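Local structure of transcription antitermination protein NusB (Thermotoga maritima, 1TZV) at residues A[6-11]-A[45-50]; A[25-30]-A[49-54]. The protein probably binds the boxA antiterminator sequence of ribosomal RNA operons and takes part in the transcription antitermination needed to express ribosomal RNA genes. All blocks are in the same frame, centred on the assembly; numbering follows the deposited sequence. Where two conformers were deposited one is given.

How the contacts relate
Helix 41-56 takes part in both contacts, and the two together illustrate how one helix can serve the interior and the surface within a few residues. Contact 1 sets it against helix 5-19 and is buried: a methionine fills the interface, with a sulfur-aromatic contact and no hydrogen bond across it. Contact 2, about 10 Å away between centres, sets the next turn against the start of helix 27-34 and is only partly buried. There an aliphatic pair sits beside a solvent-facing pair of opposite charges, and the start of helix 27-34 is capped by Asp26. Arg49 and Tyr50 belong to both ranges, but of the two contacts Tyr50 touches across only contact 1.

Contact 1: residues A[6-11]-A[45-50]; sequences RRMRLA and EDARRY
Met8 carries this contact almost alone, reaching from helix 5-19 to touch Asp46, Ala47 and Tyr50 on helix 41-56. Its CG lies 3.7 Å from Asp46 CB. The terminal CE rests 3.8 Å from CE1 of Tyr50. The sulfur also stands over one face of the Tyr50 ring, offset toward the rim; SD is 4.4 Å from the centroid of that ring, a Met-aromatic contact. The torsions explain this reach: with CG anti to the backbone N (chi1 176°), the chain leaves toward the second helix, and bends at chi2 and chi3 then bring the methyl to the CE1, CZ and hydroxyl side of the tyrosine, the two side chains crossing at about a right angle. An alanine here would remove both sulfur and methyl and would probably leave a gap between the helices, with the Tyr50 ring losing its sulfur contact.

The next shell fixes the partners. Asp46 offers Met8 only its CB, while its carboxylate is engaged along its own helix: Arg49 NH2 gives OD1 a hydrogen bond of 3.1 Å within a salt bridge, the oxygen lying near the guanidinium plane, and Lys42 pairs with OD2. The hydroxyl of Tyr50 is hydrogen-bonded to Glu91 of helix 79-94, which also forms a salt bridge with Arg9, so the ring is tied at its far end. Around these groups the axes of segments 6-11 and 45-50 approach to 8.9 Å and cross at -39°, with Met8 and Ala47 nearest in backbone register. Ala47 meets SD of Met8 with its backbone N at 3.8 Å and, farther off, its methyl, which also touches Leu31 of helix 27-34. Cohesion here probably rests mainly on dispersion and the sulfur-aromatic contact, since no hydrogen bond crosses and the Asp46 carboxylate and Tyr50 hydroxyl find other partners.

Contact 2: residues A[25-30]-A[49-54]; sequences EDLEQI and RYIRGI
The carboxylate of Glu28 and the guanidinium of Arg52 lie in planes only 12° apart, yet they do not form a salt bridge. Glu28 OE2 approaches obliquely, well out of the guanidinium plane and 4.1 Å from Arg52 NE, so no N-H points at it and the attraction is probably just electrostatic. The closer touch is with the aliphatic part of the arginine, where OE2 lies 3.5 Å from Arg52 CD. Lys55 is the stronger partner of Glu28, forming a salt bridge with OE1 and another with Asp26.

Beside this charged pair, Leu27 and Ile51 meet through their branches. The modelled leucine conformer comes too close to be trusted in detail. Ile51 CG2 also lies 4.1 Å from Glu28 CA, at the point where the two backbones come nearest. Val12 and His19 of helix 5-19 touch Ile51 and Leu27 respectively, joining this contact to that helix. Asp26 OD2 accepts from Glu28 N at 2.9 Å, from above the carboxylate plane. This N-cap, a general way to start a helix, opens helix 27-34, which packs on helix 41-56 in the all-helical fold of this NusB family protein.

Contact 1: residues A[6-11]-A[45-50]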
loop_
_atom_site.group_PDB
_atom_site.type_symbol
_atom_site.label_atom_id
_atom_site.label_comp_id
_atom_site.label_asym_id
_atom_site.label_seq_id
_atom_site.Cartn_x
_atom_site.Cartn_y
_atom_site.Cartn_z
ATOM N N ARG A 6 -5.498 -4.219 9.761
ATOM C CA ARG A 6 -4.724 -2.994 9.831
ATOM C C ARG A 6 -3.277 -3.219 10.196
ATOM O O ARG A 6 -2.398 -2.526 9.672
ATOM C CB ARG A 6 -5.332 -2.020 10.837
ATOM C CG ARG A 6 -6.513 -1.240 10.311
ATOM C CD ARG A 6 -6.921 -0.170 11.308
ATOM N NE ARG A 6 -8.100 0.572 10.876
ATOM C CZ ARG A 6 -9.354 0.278 11.212
ATOM N NH1 ARG A 6 -10.348 1.029 10.753
ATOM N NH2 ARG A 6 -9.617 -0.746 12.018
ATOM N N ARG A 7 -3.011 -4.154 11.104
ATOM C CA ARG A 7 -1.640 -4.426 11.514
ATOM C C ARG A 7 -0.890 -5.205 10.430
ATOM O O ARG A 7 0.293 -4.959 10.190
ATOM C CB ARG A 7 -1.611 -5.171 12.867
ATOM C CG ARG A 7 -0.218 -5.269 13.481
ATOM C CD ARG A 7 -0.215 -5.514 15.004
ATOM N NE ARG A 7 1.157 -5.500 15.510
ATOM C CZ ARG A 7 1.903 -6.582 15.716
ATOM N NH1 ARG A 7 3.149 -6.456 16.158
ATOM N NH2 ARG A 7 1.397 -7.790 15.513
ATOM N N MET A 8 -1.579 -6.137 9.787
ATOM C CA MET A 8 -0.987 -6.903 8.694
ATOM C C MET A 8 -0.560 -5.894 7.615
ATOM O O MET A 8 0.584 -5.925 7.152
ATOM C CB MET A 8 -2.034 -7.879 8.130
ATOM C CG MET A 8 -1.616 -8.705 6.906
ATOM S SD MET A 8 -1.550 -7.838 5.322
ATOM C CE MET A 8 -3.309 -7.532 5.029
ATOM N N ARG A 9 -1.468 -4.994 7.231
ATOM C CA ARG A 9 -1.166 -4.021 6.192
ATOM C C ARG A 9 -0.049 -3.074 6.595
ATOM O O ARG A 9 0.761 -2.679 5.744
ATOM C CB ARG A 9 -2.406 -3.212 5.806
ATOM C CG ARG A 9 -2.204 -2.409 4.537
ATOM C CD ARG A 9 -3.346 -1.463 4.260
ATOM N NE ARG A 9 -4.601 -2.119 3.906
ATOM C CZ ARG A 9 -5.638 -2.228 4.722
ATOM N NH1 ARG A 9 -5.587 -1.753 5.958
ATOM N NH2 ARG A 9 -6.765 -2.750 4.270
ATOM N N LEU A 10 0.004 -2.705 7.872
ATOM C CA LEU A 10 1.068 -1.818 8.332
ATOM C C LEU A 10 2.429 -2.497 8.217
ATOM O O LEU A 10 3.431 -1.833 7.976
ATOM C CB LEU A 10 0.843 -1.371 9.780
ATOM C CG LEU A 10 0.035 -0.092 10.018
ATOM C CD1 LEU A 10 -0.147 0.064 11.522
ATOM C CD2 LEU A 10 0.732 1.138 9.402
ATOM N N ALA A 11 2.480 -3.815 8.392
ATOM C CA ALA A 11 3.767 -4.521 8.270
ATOM C C ALA A 11 4.255 -4.415 6.820
ATOM O O ALA A 11 5.455 -4.253 6.564
ATOM C CB ALA A 11 3.617 -6.000 8.673
ATOM N N GLU A 45 1.004 -14.823 6.048
ATOM C CA GLU A 45 0.687 -15.253 4.694
ATOM C C GLU A 45 0.247 -14.049 3.858
ATOM O O GLU A 45 0.714 -13.846 2.738
ATOM C CB GLU A 45 -0.448 -16.286 4.735
ATOM C CG GLU A 45 -0.905 -16.817 3.398
ATOM C CD GLU A 45 -2.175 -17.646 3.519
ATOM O OE1 GLU A 45 -2.379 -18.266 4.590
ATOM O OE2 GLU A 45 -2.958 -17.685 2.545
ATOM N N ASP A 46 -0.677 -13.266 4.406
ATOM C CA ASP A 46 -1.183 -12.103 3.690
ATOM C C ASP A 46 -0.089 -11.070 3.409
ATOM O O ASP A 46 0.047 -10.620 2.277
ATOM C CB ASP A 46 -2.322 -11.451 4.476
ATOM C CG ASP A 46 -3.544 -12.344 4.590
ATOM O OD1 ASP A 46 -3.699 -13.257 3.757
ATOM O OD2 ASP A 46 -4.361 -12.105 5.507
ATOM N N ALA A 47 0.690 -10.717 4.425
ATOM C CA ALA A 47 1.754 -9.726 4.234
ATOM C C ALA A 47 2.737 -10.174 3.165
ATOM O O ALA A 47 3.137 -9.387 2.311
ATOM C CB ALA A 47 2.462 -9.466 5.531
ATOM N N ARG A 48 3.099 -11.461 3.183
ATOM C CA ARG A 48 4.017 -11.996 2.177
ATOM C C ARG A 48 3.418 -11.909 0.756
ATOM O O ARG A 48 4.124 -11.564 -0.203
ATOM C CB ARG A 48 4.393 -13.456 2.521
ATOM C CG ARG A 48 5.283 -13.547 3.736
ATOM C CD ARG A 48 5.421 -14.986 4.261
ATOM N NE ARG A 48 6.284 -14.987 5.435
ATOM C CZ ARG A 48 6.144 -15.807 6.475
ATOM N NH1 ARG A 48 6.977 -15.718 7.500
ATOM N NH2 ARG A 48 5.174 -16.705 6.478
ATOM N N ARG A 49 2.134 -12.229 0.611
ATOM C CA ARG A 49 1.483 -12.160 -0.690
ATOM C C ARG A 49 1.488 -10.697 -1.188
ATOM O O ARG A 49 1.772 -10.420 -2.365
ATOM C CB ARG A 49 0.039 -12.688 -0.607
ATOM C CG ARG A 49 -0.677 -12.655 -1.940
ATOM C CD ARG A 49 -2.132 -13.157 -1.868
ATOM N NE ARG A 49 -2.988 -12.285 -1.065
ATOM C CZ ARG A 49 -3.342 -12.540 0.189
ATOM N NH1 ARG A 49 -4.110 -11.685 0.848
ATOM N NH2 ARG A 49 -2.951 -13.659 0.784
ATOM N N TYR A 50 1.147 -9.771 -0.291
ATOM C CA TYR A 50 1.158 -8.341 -0.635
ATOM C C TYR A 50 2.538 -7.885 -1.128
ATOM O O TYR A 50 2.663 -7.272 -2.193
ATOM C CB TYR A 50 0.786 -7.472 0.587
ATOM C CG TYR A 50 -0.692 -7.174 0.792
ATOM C CD1 TYR A 50 -1.611 -8.208 1.026
ATOM C CD2 TYR A 50 -1.166 -5.854 0.802
ATOM C CE1 TYR A 50 -2.957 -7.926 1.278
ATOM C CE2 TYR A 50 -2.513 -5.572 1.046
ATOM C CZ TYR A 50 -3.393 -6.606 1.291
ATOM O OH TYR A 50 -4.697 -6.305 1.606
#

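Contact 2: residues A[25-30]-A[49-54]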
loop_
_atom_site.group_PDB
_atom_site.type_symbol
_atom_site.label_atom_id
_atom_site.label_comp_id
_atom_site.label_asym_id
_atom_site.label_seq_id
_atom_site.Cartn_x
_atom_site.Cartn_y
_atom_site.Cartn_z
ATOM N N GLU A 25 18.776 -4.512 -0.638
ATOM C CA GLU A 25 18.199 -5.686 0.001
ATOM C C GLU A 25 16.858 -6.067 -0.612
ATOM O O GLU A 25 16.140 -5.216 -1.158
ATOM C CB GLU A 25 18.036 -5.456 1.509
ATOM C CG GLU A 25 19.335 -5.460 2.298
ATOM C CD GLU A 25 19.122 -5.172 3.777
ATOM O OE1 GLU A 25 19.375 -4.026 4.203
ATOM O OE2 GLU A 25 18.693 -6.087 4.513
ATOM N N ASP A 26 16.531 -7.350 -0.516
ATOM C CA ASP A 26 15.285 -7.892 -1.044
ATOM C C ASP A 26 14.147 -7.471 -0.123
ATOM O O ASP A 26 14.191 -7.675 1.089
ATOM C CB ASP A 26 15.387 -9.427 -1.117
ATOM C CG ASP A 26 14.196 -10.092 -1.824
ATOM O OD1 ASP A 26 14.346 -11.276 -2.207
ATOM O OD2 ASP A 26 13.118 -9.476 -1.997
ATOM N N LEU A 27 13.122 -6.867 -0.716
ATOM C CA LEU A 27 11.953 -6.416 0.032
ATOM C C LEU A 27 11.364 -7.571 0.846
ATOM O O LEU A 27 10.864 -7.371 1.962
ATOM C CB LEU A 27 10.902 -5.879 -0.938
ATOM C CG LEU A 27 10.008 -4.767 -0.396
ATOM C CD1 LEU A 27 10.329 -3.463 -1.100
ATOM C CD2 LEU A 27 8.564 -5.128 -0.621
ATOM N N GLU A 28 11.420 -8.782 0.292
ATOM C CA GLU A 28 10.894 -9.941 1.005
ATOM C C GLU A 28 11.663 -10.212 2.294
ATOM O O GLU A 28 11.065 -10.562 3.306
ATOM C CB GLU A 28 10.939 -11.184 0.123
ATOM C CG GLU A 28 10.033 -11.095 -1.077
ATOM C CD GLU A 28 9.950 -12.418 -1.814
ATOM O OE1 GLU A 28 10.224 -12.439 -3.030
ATOM O OE2 GLU A 28 9.615 -13.440 -1.169
ATOM N N GLN A 29 12.988 -10.055 2.266
ATOM C CA GLN A 29 13.797 -10.277 3.461
ATOM C C GLN A 29 13.508 -9.227 4.515
ATOM O O GLN A 29 13.457 -9.516 5.710
ATOM C CB GLN A 29 15.291 -10.264 3.116
ATOM C CG GLN A 29 15.818 -11.625 2.696
ATOM C CD GLN A 29 15.620 -12.677 3.778
ATOM O OE1 GLN A 29 16.190 -12.582 4.867
ATOM N NE2 GLN A 29 14.803 -13.683 3.483
ATOM N N ILE A 30 13.316 -7.989 4.072
ATOM C CA ILE A 30 12.993 -6.924 5.007
ATOM C C ILE A 30 11.670 -7.250 5.712
ATOM O O ILE A 30 11.559 -7.079 6.914
ATOM C CB ILE A 30 12.893 -5.572 4.290
ATOM C CG1 ILE A 30 14.290 -5.177 3.785
ATOM C CG2 ILE A 30 12.342 -4.521 5.236
ATOM C CD1 ILE A 30 14.317 -3.907 2.957
ATOM N N ARG A 49 2.134 -12.229 0.611
ATOM C CA ARG A 49 1.483 -12.160 -0.690
ATOM C C ARG A 49 1.488 -10.697 -1.188
ATOM O O ARG A 49 1.772 -10.420 -2.365
ATOM C CB ARG A 49 0.039 -12.688 -0.607
ATOM C CG ARG A 49 -0.677 -12.655 -1.940
ATOM C CD ARG A 49 -2.132 -13.157 -1.868
ATOM N NE ARG A 49 -2.988 -12.285 -1.065
ATOM C CZ ARG A 49 -3.342 -12.540 0.189
ATOM N NH1 ARG A 49 -4.110 -11.685 0.848
ATOM N NH2 ARG A 49 -2.951 -13.659 0.784
ATOM N N TYR A 50 1.147 -9.771 -0.291
ATOM C CA TYR A 50 1.158 -8.341 -0.635
ATOM C C TYR A 50 2.538 -7.885 -1.128
ATOM O O TYR A 50 2.663 -7.272 -2.193
ATOM C CB TYR A 50 0.786 -7.472 0.587
ATOM C CG TYR A 50 -0.692 -7.174 0.792
ATOM C CD1 TYR A 50 -1.611 -8.208 1.026
ATOM C CD2 TYR A 50 -1.166 -5.854 0.802
ATOM C CE1 TYR A 50 -2.957 -7.926 1.278
ATOM C CE2 TYR A 50 -2.513 -5.572 1.046
ATOM C CZ TYR A 50 -3.393 -6.606 1.291
ATOM O OH TYR A 50 -4.697 -6.305 1.606
ATOM N N ILE A 51 3.565 -8.171 -0.339
ATOM C CA ILE A 51 4.913 -7.746 -0.709
ATOM C C ILE A 51 5.351 -8.371 -2.028
ATOM O O ILE A 51 5.918 -7.693 -2.881
ATOM C CB ILE A 51 5.899 -8.039 0.443
ATOM C CG1 ILE A 51 5.723 -6.969 1.533
ATOM C CG2 ILE A 51 7.345 -8.083 -0.069
ATOM C CD1 ILE A 51 6.043 -5.517 1.081
ATOM N N ARG A 52 5.066 -9.654 -2.235
ATOM C CA ARG A 52 5.462 -10.264 -3.502
ATOM C C ARG A 52 4.661 -9.680 -4.656
ATOM O O ARG A 52 5.202 -9.482 -5.747
ATOM C CB ARG A 52 5.318 -11.782 -3.434
ATOM C CG ARG A 52 6.444 -12.389 -2.609
ATOM C CD ARG A 52 6.358 -13.895 -2.481
ATOM N NE ARG A 52 6.584 -14.603 -3.740
ATOM C CZ ARG A 52 6.618 -15.933 -3.828
ATOM N NH1 ARG A 52 6.442 -16.654 -2.731
ATOM N NH2 ARG A 52 6.818 -16.529 -4.993
ATOM N N GLY A 53 3.387 -9.377 -4.404
ATOM C CA GLY A 53 2.535 -8.797 -5.429
ATOM C C GLY A 53 2.966 -7.398 -5.829
ATOM O O GLY A 53 2.924 -7.024 -6.999
ATOM N N ILE A 54 3.388 -6.610 -4.844
ATOM C CA ILE A 54 3.836 -5.257 -5.124
ATOM C C ILE A 54 5.166 -5.339 -5.871
ATOM O O ILE A 54 5.378 -4.628 -6.849
ATOM C CB ILE A 54 3.968 -4.458 -3.814
ATOM C CG1 ILE A 54 2.560 -4.216 -3.235
ATOM C CG2 ILE A 54 4.726 -3.147 -4.061
ATOM C CD1 ILE A 54 2.548 -3.784 -1.774
#